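Local atomic coordinates of thiamine-monophosphate kinase (Stenotrophomonas maltophilia, PDB entry 6XEP), a protein that probably catalyses the ATP-dependent phosphorylation of thiamine monophosphate to thiamine diphosphate, the active form of vitamin B1. Residues A[175-180]-A[258-263]; A[245-250]-A[264-269]; A[13-18]-A[105-110]; A[37-42]-A[124-129]. One frame throughout, in Å; residues are numbered along the deposited sequence.

In the fold
From the N terminus, the chain first passes 13-18, then 37-42, before reaching their partners 105-110 and 124-129. Contact 3 closes a loop of 86 residues and contact 4 one of 81, and the two cross. Both lie in the N-terminal half of this PurM-like kinase, where they fasten the leading segments to helix 104-120 and to strand 124-132, its successor in the chain. Contacts 1 and 2 come later, after both of these have closed, in the C-terminal domain, and cross each other: contact 1 brings helix 170-179 to the turn at 258-263, and contact 2 lays helix 262-271 against the loop after strand 242-245. R176 joins this pair through its salt bridge to D267.

Contact 1. Residues A[175-180]-A[258-263]; sequences LRLWQQ and ELLGRD
Helix 170-179 runs past the short turn that separates helix 254-259 from helix 262-271, and the backbones come closest at L177 and L260, whose CA atoms are 8.4 Å apart. The gap is filled by leucine branches. CD1 of L177 touches both leucines of the turn, 4.0 Å from CD1 of L260 and 4.1 Å from CD1 of L259. L177 and L259 meet at about a right angle, whereas L177 and L260 cross obliquely. Leucine suits all three places because its forked end can bridge a wide backbone separation without a polar group to satisfy. L260 has already left helical geometry, and its CG stands beside the backbone N (chi1 -82°), which brings the fork toward helix 170-179. Its other branch, CD2, touches the aliphatic part of R176 at CD, 4.1 Å away. The R176 chain is extended from CG to NE, so methylenes pack here while the guanidinium travels on to a salt bridge with D267. Around this small apolar cluster, L197 of helix 192-202 touches both L177 and L259, while C268 of helix 262-271 meets R176 and L260.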
loop_
_atom_site.group_PDB
_atom_site.type_symbol
_atom_site.label_atom_id
_atom_site.label_comp_id
_atom_site.label_asym_id
_atom_site.label_seq_id
_atom_site.Cartn_x
_atom_site.Cartn_y
_atom_site.Cartn_z
ATOM N N LEU A 175 2.127 -25.998 9.016
ATOM C CA LEU A 175 2.880 -25.994 7.761
ATOM C C LEU A 175 3.665 -27.289 7.589
ATOM O O LEU A 175 3.674 -27.883 6.502
ATOM C CB LEU A 175 3.820 -24.785 7.712
ATOM C CG LEU A 175 4.434 -24.426 6.349
ATOM C CD1 LEU A 175 3.335 -23.993 5.372
ATOM C CD2 LEU A 175 5.506 -23.345 6.475
ATOM N N ARG A 176 4.308 -27.760 8.660
ATOM C CA ARG A 176 5.056 -29.015 8.581
ATOM C C ARG A 176 4.137 -30.192 8.274
ATOM O O ARG A 176 4.458 -31.044 7.432
ATOM C CB ARG A 176 5.807 -29.260 9.890
ATOM C CG ARG A 176 7.158 -28.593 10.008
ATOM C CD ARG A 176 7.658 -28.793 11.423
ATOM N NE ARG A 176 8.979 -28.233 11.672
ATOM C CZ ARG A 176 10.040 -28.970 11.966
ATOM N NH1 ARG A 176 9.926 -30.291 12.033
ATOM N NH2 ARG A 176 11.212 -28.391 12.189
ATOM N N LEU A 177 3.015 -30.294 8.989
ATOM C CA LEU A 177 2.071 -31.373 8.703
ATOM C C LEU A 177 1.576 -31.302 7.266
ATOM O O LEU A 177 1.468 -32.330 6.588
ATOM C CB LEU A 177 0.894 -31.327 9.678
ATOM C CG LEU A 177 1.274 -31.634 11.126
ATOM C CD1 LEU A 177 0.115 -31.254 12.037
ATOM C CD2 LEU A 177 1.623 -33.103 11.297
ATOM N N TRP A 178 1.304 -30.095 6.776
ATOM C CA TRP A 178 0.889 -29.947 5.384
ATOM C C TRP A 178 1.983 -30.416 4.421
ATOM O O TRP A 178 1.702 -31.143 3.462
ATOM C CB TRP A 178 0.497 -28.492 5.126
ATOM C CG TRP A 178 0.282 -28.129 3.689
ATOM C CD1 TRP A 178 -0.807 -28.421 2.915
ATOM C CD2 TRP A 178 1.167 -27.366 2.869
ATOM N NE1 TRP A 178 -0.633 -27.898 1.648
ATOM C CE2 TRP A 178 0.573 -27.249 1.601
ATOM C CE3 TRP A 178 2.420 -26.795 3.079
ATOM C CZ2 TRP A 178 1.191 -26.565 0.548
ATOM C CZ3 TRP A 178 3.026 -26.102 2.041
ATOM C CH2 TRP A 178 2.411 -25.998 0.791
ATOM N N GLN A 179 3.241 -30.054 4.688
ATOM C CA GLN A 179 4.338 -30.470 3.815
ATOM C C GLN A 179 4.554 -31.981 3.845
ATOM O O GLN A 179 4.939 -32.580 2.831
ATOM C CB GLN A 179 5.623 -29.753 4.219
ATOM C CG GLN A 179 5.580 -28.251 4.001
ATOM C CD GLN A 179 6.652 -27.501 4.783
ATOM O OE1 GLN A 179 7.234 -28.025 5.733
ATOM N NE2 GLN A 179 6.912 -26.259 4.384
ATOM N N GLN A 180 4.316 -32.607 4.990
ATOM C CA GLN A 180 4.438 -34.049 5.113
ATOM C C GLN A 180 3.247 -34.779 4.529
ATOM O O GLN A 180 3.257 -36.018 4.501
ATOM C CB GLN A 180 4.609 -34.434 6.579
ATOM C CG GLN A 180 5.823 -33.805 7.207
ATOM C CD GLN A 180 5.865 -33.990 8.708
ATOM O OE1 GLN A 180 4.964 -34.586 9.305
ATOM N NE2 GLN A 180 6.925 -33.488 9.327
ATOM N N GLU A 258 0.547 -32.430 20.901
ATOM C CA GLU A 258 -0.051 -33.724 20.586
ATOM C C GLU A 258 0.372 -34.245 19.215
ATOM O O GLU A 258 0.545 -35.456 19.044
ATOM C CB GLU A 258 -1.572 -33.630 20.660
ATOM C CG GLU A 258 -2.261 -34.964 20.695
ATOM C CD GLU A 258 -2.143 -35.644 22.049
ATOM O OE1 GLU A 258 -2.269 -36.884 22.102
ATOM O OE2 GLU A 258 -1.929 -34.937 23.061
ATOM N N LEU A 259 0.538 -33.362 18.226
ATOM C CA LEU A 259 0.682 -33.793 16.841
ATOM C C LEU A 259 2.115 -33.774 16.334
ATOM O O LEU A 259 2.399 -34.405 15.308
ATOM C CB LEU A 259 -0.178 -32.918 15.921
ATOM C CG LEU A 259 -1.691 -33.047 16.116
ATOM C CD1 LEU A 259 -2.435 -32.173 15.117
ATOM C CD2 LEU A 259 -2.137 -34.507 16.030
ATOM N N LEU A 260 3.013 -33.053 16.999
ATOM C CA LEU A 260 4.417 -33.014 16.613
ATOM C C LEU A 260 5.257 -33.611 17.729
ATOM O O LEU A 260 4.909 -33.515 18.911
ATOM C CB LEU A 260 4.890 -31.577 16.306
ATOM C CG LEU A 260 4.566 -31.031 14.911
ATOM C CD1 LEU A 260 3.069 -30.796 14.729
ATOM C CD2 LEU A 260 5.355 -29.766 14.642
ATOM N N GLY A 261 6.357 -34.242 17.347
ATOM C CA GLY A 261 7.268 -34.782 18.336
ATOM C C GLY A 261 7.903 -33.684 19.167
ATOM O O GLY A 261 7.845 -32.501 18.855
ATOM N N ARG A 262 8.541 -34.107 20.256
ATOM C CA ARG A 262 9.110 -33.164 21.216
ATOM C C ARG A 262 10.106 -32.207 20.555
ATOM O O ARG A 262 10.060 -30.992 20.782
ATOM C CB ARG A 262 9.740 -33.971 22.354
ATOM C CG ARG A 262 10.846 -33.336 23.154
ATOM C CD ARG A 262 11.498 -34.429 24.028
ATOM N NE ARG A 262 11.857 -35.631 23.265
ATOM C CZ ARG A 262 11.303 -36.838 23.420
ATOM N NH1 ARG A 262 11.706 -37.858 22.667
ATOM N NH2 ARG A 262 10.364 -37.045 24.332
ATOM N N ASP A 263 10.997 -32.732 19.712
ATOM C CA ASP A 263 12.004 -31.887 19.075
ATOM C C ASP A 263 11.377 -30.964 18.029
ATOM O O ASP A 263 11.667 -29.763 17.995
ATOM C CB ASP A 263 13.093 -32.750 18.438
ATOM C CG ASP A 263 13.982 -33.455 19.466
ATOM O OD1 ASP A 263 13.921 -33.124 20.669
ATOM O OD2 ASP A 263 14.755 -34.336 19.060
#

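Contact 2. Residues A[245-250]-A[264-269]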
loop_
_atom_site.group_PDB
_atom_site.type_symbol
_atom_site.label_atom_id
_atom_site.label_comp_id
_atom_site.label_asym_id
_atom_site.label_seq_id
_atom_site.Cartn_x
_atom_site.Cartn_y
_atom_site.Cartn_z
ATOM N N VAL A 245 16.332 -17.074 27.046
ATOM C CA VAL A 245 15.056 -17.779 26.918
ATOM C C VAL A 245 15.179 -19.145 27.575
ATOM O O VAL A 245 16.103 -19.911 27.270
ATOM C CB VAL A 245 14.642 -17.951 25.448
ATOM C CG1 VAL A 245 13.405 -18.852 25.353
ATOM C CG2 VAL A 245 14.371 -16.618 24.808
ATOM N N ASP A 246 14.239 -19.465 28.459
ATOM C CA ASP A 246 14.142 -20.816 28.991
ATOM C C ASP A 246 13.197 -21.606 28.102
ATOM O O ASP A 246 11.975 -21.383 28.121
ATOM C CB ASP A 246 13.648 -20.832 30.425
ATOM C CG ASP A 246 13.521 -22.239 30.930
ATOM O OD1 ASP A 246 14.552 -22.953 30.926
ATOM O OD2 ASP A 246 12.398 -22.651 31.274
ATOM N N ALA A 247 13.759 -22.523 27.310
ATOM C CA ALA A 247 12.947 -23.208 26.310
ATOM C C ALA A 247 11.818 -24.000 26.960
ATOM O O ALA A 247 10.730 -24.092 26.390
ATOM C CB ALA A 247 13.816 -24.137 25.459
ATOM N N ASP A 248 12.055 -24.550 28.150
ATOM C CA ASP A 248 11.030 -25.351 28.811
ATOM C C ASP A 248 9.789 -24.528 29.148
ATOM O O ASP A 248 8.716 -25.105 29.331
ATOM C CB ASP A 248 11.560 -25.983 30.100
ATOM C CG ASP A 248 12.603 -27.082 29.863
ATOM O OD1 ASP A 248 12.675 -27.645 28.756
ATOM O OD2 ASP A 248 13.356 -27.382 30.814
ATOM N N SER A 249 9.914 -23.201 29.233
ATOM C CA SER A 249 8.829 -22.308 29.633
ATOM C C SER A 249 7.968 -21.839 28.474
ATOM O O SER A 249 6.955 -21.162 28.702
ATOM C CB SER A 249 9.382 -21.063 30.320
ATOM O OG SER A 249 10.108 -21.432 31.488
ATOM N N LEU A 250 8.360 -22.132 27.251
ATOM C CA LEU A 250 7.638 -21.600 26.110
ATOM C C LEU A 250 6.195 -22.113 26.115
ATOM O O LEU A 250 5.956 -23.282 26.443
ATOM C CB LEU A 250 8.338 -22.015 24.817
ATOM C CG LEU A 250 9.742 -21.455 24.577
ATOM C CD1 LEU A 250 10.278 -21.983 23.252
ATOM C CD2 LEU A 250 9.718 -19.937 24.595
ATOM N N ASP A 264 10.525 -31.515 17.155
ATOM C CA ASP A 264 9.859 -30.695 16.146
ATOM C C ASP A 264 9.013 -29.607 16.790
ATOM O O ASP A 264 9.011 -28.465 16.328
ATOM C CB ASP A 264 8.985 -31.559 15.235
ATOM C CG ASP A 264 9.792 -32.499 14.344
ATOM O OD1 ASP A 264 11.032 -32.372 14.287
ATOM O OD2 ASP A 264 9.173 -33.376 13.704
ATOM N N ALA A 265 8.261 -29.945 17.843
ATOM C CA ALA A 265 7.448 -28.924 18.504
ATOM C C ALA A 265 8.329 -27.827 19.086
ATOM O O ALA A 265 8.005 -26.639 18.991
ATOM C CB ALA A 265 6.589 -29.555 19.600
ATOM N N ARG A 266 9.447 -28.211 19.701
ATOM C CA ARG A 266 10.360 -27.215 20.241
ATOM C C ARG A 266 10.911 -26.320 19.140
ATOM O O ARG A 266 11.008 -25.100 19.309
ATOM C CB ARG A 266 11.496 -27.916 20.983
ATOM C CG ARG A 266 12.511 -26.993 21.621
ATOM C CD ARG A 266 13.619 -27.856 22.228
ATOM N NE ARG A 266 14.538 -27.109 23.083
ATOM C CZ ARG A 266 15.724 -26.654 22.690
ATOM N NH1 ARG A 266 16.141 -26.860 21.445
ATOM N NH2 ARG A 266 16.494 -25.993 23.543
ATOM N N ASP A 267 11.281 -26.905 18.004
ATOM C CA ASP A 267 11.825 -26.100 16.922
ATOM C C ASP A 267 10.775 -25.145 16.371
ATOM O O ASP A 267 11.082 -23.990 16.059
ATOM C CB ASP A 267 12.353 -26.999 15.813
ATOM C CG ASP A 267 12.991 -26.213 14.703
ATOM O OD1 ASP A 267 13.937 -25.454 15.000
ATOM O OD2 ASP A 267 12.540 -26.337 13.546
ATOM N N CYS A 268 9.534 -25.616 16.230
ATOM C CA CYS A 268 8.458 -24.730 15.795
ATOM C C CYS A 268 8.271 -23.573 16.761
ATOM O O CYS A 268 8.056 -22.431 16.340
ATOM C CB CYS A 268 7.153 -25.510 15.665
ATOM S SG CYS A 268 7.081 -26.666 14.269
ATOM N N ALA A 269 8.315 -23.854 18.063
ATOM C CA ALA A 269 8.076 -22.800 19.043
ATOM C C ALA A 269 9.202 -21.768 19.041
ATOM O O ALA A 269 8.951 -20.573 19.232
ATOM C CB ALA A 269 7.920 -23.409 20.432
#
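A247, the first residue of 245-250 to touch helix 262-271, follows V245, the end of strand 242-245, and D246. Its CB points to the helix and meets the end of the R266 side chain, 3.8 Å from NH2 and 3.9 Å from NE, approaching the guanidinium obliquely. R266 gets there by stretching: CG lies opposite the backbone N (chi1 -179°) and the chain stays extended to NE, carrying the head group across to the loop. The small methyl of alanine lets the arginine lie close to the 3-10 turn of 247-249. D248 sits near R266 but makes no charge contact, its OD1 lying 6.0 Å from NE of R266. The turn is braced from behind, where OG of S249 donates a 2.6 Å hydrogen bond to OD2 of D246, which accepts it on the lone pair directed away from its other oxygen. Short polar side chains suit such a turn, since they can bond across it without a long reach. The segment ends with L250, whose CD1 packs 3.9 Å from CB of A269, about one helical turn beyond R266. Alanine at this buried point lets the leucine fork settle against the helix, with L228 of helix 228-239 also touching L250. V315 of strand 312-315 lies against both A247 and R266, and D316 accepts a hydrogen bond from the A247 backbone N and makes a weak, long ion pair with R266. Here a helix packs on the loop leaving a sheet strand, in the mixed alpha/beta layering of a PurM-like C-terminal domain.

Contact 3. Residues A[13-18]-A[105-110]; sequences EFALID and DWIEAF
A15 and L16 pack on I107 of helix 104-120, in the PurM-like N-terminal domain, where this helix lies on a mixed beta-sheet. The two residues occupy the middle of a type I beta turn running from F14 to I17, closed by a 3.2 Å hydrogen bond from the N of I17 to the O of F14, and L16 is also the N-cap of helix 17-24. The tight side of the contact centres on one methyl group. CG2 of I107 lies 3.8 Å from CB of A15 and 4.0 Å from CD2 of L16, so the beta-branch of isoleucine serves both neighbours at once. Small alanine suits the turn corner, while the longer leucine slants across I107 and reaches into the buried side. Below it the sheet takes over: L99 touches I107, and F110 packs on L95 and L97.

The other side is looser. A15 is itself exposed, and so is E108, next along the helix, whose side chain stays clear of 13-18; its backbone O accepts a hydrogen bond from NH1 of R19. On the packed side, L16 has its CG beside the backbone N (chi1 -55°), and this sends CD2 of L16 over the helix backbone, to 3.8 Å from the carbonyl O of I107.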
loop_
_atom_site.group_PDB
_atom_site.type_symbol
_atom_site.label_atom_id
_atom_site.label_comp_id
_atom_site.label_asym_id
_atom_site.label_seq_id
_atom_site.Cartn_x
_atom_site.Cartn_y
_atom_site.Cartn_z
ATOM N N GLU A 13 -15.419 1.657 -7.989
ATOM C CA GLU A 13 -15.412 0.472 -8.837
ATOM C C GLU A 13 -15.148 -0.817 -8.060
ATOM O O GLU A 13 -15.329 -1.904 -8.621
ATOM C CB GLU A 13 -14.361 0.626 -9.947
ATOM N N PHE A 14 -14.714 -0.724 -6.802
ATOM C CA PHE A 14 -14.409 -1.912 -6.012
ATOM C C PHE A 14 -15.623 -2.818 -5.915
ATOM O O PHE A 14 -16.740 -2.351 -5.694
ATOM C CB PHE A 14 -13.984 -1.520 -4.604
ATOM C CG PHE A 14 -12.526 -1.256 -4.456
ATOM C CD1 PHE A 14 -11.735 -0.995 -5.565
ATOM C CD2 PHE A 14 -11.940 -1.286 -3.205
ATOM C CE1 PHE A 14 -10.378 -0.756 -5.421
ATOM C CE2 PHE A 14 -10.587 -1.052 -3.052
ATOM C CZ PHE A 14 -9.808 -0.790 -4.162
ATOM N N ALA A 15 -15.406 -4.128 -6.064
ATOM C CA ALA A 15 -16.506 -5.057 -5.829
ATOM C C ALA A 15 -17.020 -4.949 -4.397
ATOM O O ALA A 15 -18.202 -5.206 -4.142
ATOM C CB ALA A 15 -16.062 -6.490 -6.125
ATOM N N LEU A 16 -16.158 -4.534 -3.467
ATOM C CA LEU A 16 -16.479 -4.449 -2.049
ATOM C C LEU A 16 -17.054 -3.092 -1.643
ATOM O O LEU A 16 -17.199 -2.831 -0.443
ATOM C CB LEU A 16 -15.225 -4.741 -1.216
ATOM C CG LEU A 16 -14.508 -6.061 -1.500
ATOM C CD1 LEU A 16 -13.262 -6.211 -0.623
ATOM C CD2 LEU A 16 -15.479 -7.211 -1.280
ATOM N N ILE A 17 -17.384 -2.224 -2.600
ATOM C CA ILE A 17 -17.661 -0.830 -2.252
ATOM C C ILE A 17 -18.873 -0.712 -1.328
ATOM O O ILE A 17 -18.911 0.152 -0.441
ATOM C CB ILE A 17 -17.834 0.025 -3.521
ATOM C CG1 ILE A 17 -17.947 1.495 -3.123
ATOM C CG2 ILE A 17 -19.034 -0.406 -4.292
ATOM C CD1 ILE A 17 -16.707 1.996 -2.438
ATOM N N ASP A 18 -19.888 -1.562 -1.508
ATOM C CA ASP A 18 -21.064 -1.440 -0.647
ATOM C C ASP A 18 -20.702 -1.723 0.806
ATOM O O ASP A 18 -21.103 -0.991 1.720
ATOM C CB ASP A 18 -22.177 -2.378 -1.116
ATOM C CG ASP A 18 -22.753 -1.967 -2.456
ATOM O OD1 ASP A 18 -22.805 -0.743 -2.737
ATOM O OD2 ASP A 18 -23.150 -2.861 -3.238
ATOM N N ASP A 105 -17.006 -14.251 -7.199
ATOM C CA ASP A 105 -17.213 -15.018 -5.979
ATOM C C ASP A 105 -15.964 -15.059 -5.115
ATOM O O ASP A 105 -16.068 -15.073 -3.887
ATOM C CB ASP A 105 -17.671 -16.423 -6.320
ATOM C CG ASP A 105 -19.143 -16.469 -6.664
ATOM O OD1 ASP A 105 -19.733 -15.381 -6.872
ATOM O OD2 ASP A 105 -19.709 -17.577 -6.706
ATOM N N TRP A 106 -14.780 -15.084 -5.723
ATOM C CA TRP A 106 -13.570 -15.094 -4.905
ATOM C C TRP A 106 -13.411 -13.786 -4.143
ATOM O O TRP A 106 -13.101 -13.793 -2.954
ATOM C CB TRP A 106 -12.346 -15.361 -5.783
ATOM C CG TRP A 106 -11.094 -15.594 -5.004
ATOM C CD1 TRP A 106 -10.550 -16.806 -4.673
ATOM C CD2 TRP A 106 -10.198 -14.602 -4.498
ATOM N NE1 TRP A 106 -9.383 -16.624 -3.981
ATOM C CE2 TRP A 106 -9.148 -15.281 -3.850
ATOM C CE3 TRP A 106 -10.186 -13.205 -4.519
ATOM C CZ2 TRP A 106 -8.097 -14.610 -3.232
ATOM C CZ3 TRP A 106 -9.136 -12.535 -3.899
ATOM C CH2 TRP A 106 -8.119 -13.238 -3.253
ATOM N N ILE A 107 -13.650 -12.656 -4.800
ATOM C CA ILE A 107 -13.461 -11.374 -4.133
ATOM C C ILE A 107 -14.465 -11.210 -3.005
ATOM O O ILE A 107 -14.138 -10.665 -1.950
ATOM C CB ILE A 107 -13.558 -10.220 -5.145
ATOM C CG1 ILE A 107 -12.341 -10.221 -6.064
ATOM C CG2 ILE A 107 -13.580 -8.885 -4.433
ATOM C CD1 ILE A 107 -12.470 -9.204 -7.195
ATOM N N GLU A 108 -15.700 -11.674 -3.205
ATOM C CA GLU A 108 -16.702 -11.589 -2.145
ATOM C C GLU A 108 -16.272 -12.398 -0.924
ATOM O O GLU A 108 -16.432 -11.953 0.217
ATOM C CB GLU A 108 -18.052 -12.070 -2.674
ATOM C CG GLU A 108 -19.201 -11.982 -1.682
ATOM C CD GLU A 108 -20.575 -12.021 -2.361
ATOM O OE1 GLU A 108 -20.831 -12.930 -3.182
ATOM O OE2 GLU A 108 -21.403 -11.129 -2.071
ATOM N N ALA A 109 -15.733 -13.594 -1.153
ATOM C CA ALA A 109 -15.269 -14.443 -0.060
ATOM C C ALA A 109 -14.030 -13.865 0.601
ATOM O O ALA A 109 -13.871 -13.942 1.825
ATOM C CB ALA A 109 -14.971 -15.844 -0.586
ATOM N N PHE A 110 -13.121 -13.306 -0.196
ATOM C CA PHE A 110 -11.987 -12.594 0.374
ATOM C C PHE A 110 -12.484 -11.470 1.272
ATOM O O PHE A 110 -11.980 -11.278 2.379
ATOM C CB PHE A 110 -11.109 -12.046 -0.756
ATOM C CG PHE A 110 -10.056 -11.089 -0.288
ATOM C CD1 PHE A 110 -10.349 -9.747 -0.087
ATOM C CD2 PHE A 110 -8.776 -11.519 -0.083
ATOM C CE1 PHE A 110 -9.372 -8.867 0.351
ATOM C CE2 PHE A 110 -7.802 -10.635 0.370
ATOM C CZ PHE A 110 -8.106 -9.313 0.573
#

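Contact 4. Residues A[37-42]-A[124-129]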
loop_
_atom_site.group_PDB
_atom_site.type_symbol
_atom_site.label_atom_id
_atom_site.label_comp_id
_atom_site.label_asym_id
_atom_site.label_seq_id
_atom_site.Cartn_x
_atom_site.Cartn_y
_atom_site.Cartn_z
ATOM N N ASP A 37 -15.388 9.455 -5.133
ATOM C CA ASP A 37 -14.380 8.602 -5.737
ATOM C C ASP A 37 -13.192 8.353 -4.824
ATOM O O ASP A 37 -12.350 7.512 -5.143
ATOM C CB ASP A 37 -13.908 9.233 -7.045
ATOM C CG ASP A 37 -15.033 9.396 -8.026
ATOM O OD1 ASP A 37 -15.521 8.351 -8.499
ATOM O OD2 ASP A 37 -15.457 10.552 -8.291
ATOM N N ALA A 38 -13.107 9.053 -3.699
ATOM C CA ALA A 38 -12.021 8.837 -2.755
ATOM C C ALA A 38 -12.467 9.362 -1.400
ATOM O O ALA A 38 -13.248 10.314 -1.319
ATOM C CB ALA A 38 -10.730 9.538 -3.195
ATOM N N ALA A 39 -11.960 8.741 -0.350
ATOM C CA ALA A 39 -12.331 9.127 1.000
ATOM C C ALA A 39 -11.442 10.260 1.496
ATOM O O ALA A 39 -10.250 10.322 1.186
ATOM C CB ALA A 39 -12.216 7.939 1.946
ATOM N N LEU A 40 -12.027 11.155 2.274
ATOM C CA LEU A 40 -11.261 12.167 2.991
ATOM C C LEU A 40 -11.142 11.700 4.434
ATOM O O LEU A 40 -12.157 11.418 5.080
ATOM C CB LEU A 40 -11.936 13.536 2.911
ATOM C CG LEU A 40 -12.188 14.090 1.507
ATOM C CD1 LEU A 40 -13.148 15.257 1.561
ATOM C CD2 LEU A 40 -10.891 14.537 0.915
ATOM N N LEU A 41 -9.913 11.609 4.940
ATOM C CA LEU A 41 -9.664 11.115 6.287
ATOM C C LEU A 41 -9.256 12.253 7.217
ATOM O O LEU A 41 -8.505 13.159 6.821
ATOM C CB LEU A 41 -8.574 10.054 6.282
ATOM C CG LEU A 41 -8.694 9.059 5.124
ATOM C CD1 LEU A 41 -7.435 8.218 5.024
ATOM C CD2 LEU A 41 -9.924 8.193 5.308
ATOM N N GLN A 42 -9.752 12.202 8.455
ATOM C CA GLN A 42 -9.431 13.216 9.456
ATOM C C GLN A 42 -8.556 12.611 10.549
ATOM O O GLN A 42 -9.066 11.890 11.424
ATOM C CB GLN A 42 -10.704 13.809 10.062
ATOM C CG GLN A 42 -10.429 14.962 11.020
ATOM C CD GLN A 42 -9.652 16.086 10.365
ATOM O OE1 GLN A 42 -10.171 16.787 9.497
ATOM N NE2 GLN A 42 -8.400 16.264 10.775
ATOM N N ALA A 124 -10.827 0.624 9.057
ATOM C CA ALA A 124 -11.722 0.837 7.926
ATOM C C ALA A 124 -10.938 0.788 6.622
ATOM O O ALA A 124 -9.988 1.554 6.435
ATOM C CB ALA A 124 -12.450 2.172 8.061
ATOM N N LEU A 125 -11.348 -0.106 5.713
ATOM C CA LEU A 125 -10.824 -0.089 4.351
ATOM C C LEU A 125 -11.330 1.171 3.654
ATOM O O LEU A 125 -12.542 1.374 3.561
ATOM C CB LEU A 125 -11.272 -1.348 3.606
ATOM C CG LEU A 125 -10.864 -1.509 2.139
ATOM C CD1 LEU A 125 -9.339 -1.508 1.951
ATOM C CD2 LEU A 125 -11.441 -2.818 1.601
ATOM N N ILE A 126 -10.430 2.035 3.174
ATOM C CA ILE A 126 -10.869 3.304 2.602
ATOM C C ILE A 126 -10.423 3.509 1.164
ATOM O O ILE A 126 -10.734 4.553 0.584
ATOM C CB ILE A 126 -10.450 4.512 3.477
ATOM C CG1 ILE A 126 -8.959 4.469 3.871
ATOM C CG2 ILE A 126 -11.352 4.591 4.738
ATOM C CD1 ILE A 126 -7.994 4.813 2.758
ATOM N N GLY A 127 -9.688 2.571 0.579
ATOM C CA GLY A 127 -9.275 2.720 -0.804
ATOM C C GLY A 127 -8.395 1.561 -1.229
ATOM O O GLY A 127 -8.192 0.599 -0.483
ATOM N N GLY A 128 -7.870 1.675 -2.432
ATOM C CA GLY A 128 -6.901 0.707 -2.915
ATOM C C GLY A 128 -7.012 0.531 -4.425
ATOM O O GLY A 128 -7.447 1.438 -5.135
ATOM N N ASP A 129 -6.641 -0.671 -4.881
ATOM C CA ASP A 129 -6.566 -0.988 -6.305
ATOM C C ASP A 129 -7.015 -2.428 -6.524
ATOM O O ASP A 129 -6.821 -3.278 -5.665
ATOM C CB ASP A 129 -5.124 -0.800 -6.822
ATOM C CG ASP A 129 -5.030 -0.774 -8.331
ATOM O OD1 ASP A 129 -6.079 -0.588 -8.991
ATOM O OD2 ASP A 129 -3.893 -0.918 -8.847
HETATM O O HOH W 1 -9.983 6.723 -0.900
#
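I126 is the residue of strand 124-132 on which both A39 and L41 converge. L41 and I126 meet end to end: CD2 of L41 is 3.9 Å from CG2 of I126, and its CD1 is 4.1 Å from CD1 of I126. A39 approaches nearer the backbone, its CB 4.1 Å from CB of I126. The methyl of alanine fits here, where the two CA atoms are 6.2 Å apart, while leucine spans the wider gap beyond. One water completes this shell, accepting a hydrogen bond from N of A39 (2.9 Å) and donating one to O of I126 (2.7 Å), so it joins two backbones that make no direct bond.

CG1 of I126 sits between the backbone N and the carbonyl carbon; with chi1 at 49° and chi2 at 74°, CG2 and CD1 both face the leucine fork. Within this chain, strand 124-132 is an outermost strand of the mixed sheet of the PurM-like N-terminal domain, and W92 of the adjoining strand 89-99 packs on both L41 and I126. I30, from the strand paired with 40-41, covers A39 and I126. Further out the same segments carry predicted ligand residues: D37 and D129 for magnesium, with G128 and D129 for ATP. D37 forms a salt bridge with R238 of the second subunit, and OD2 of D129 is hydrogen-bonded to the backbone N of T55 of that subunit and also to ND1 of H8, a residue of the purification tag.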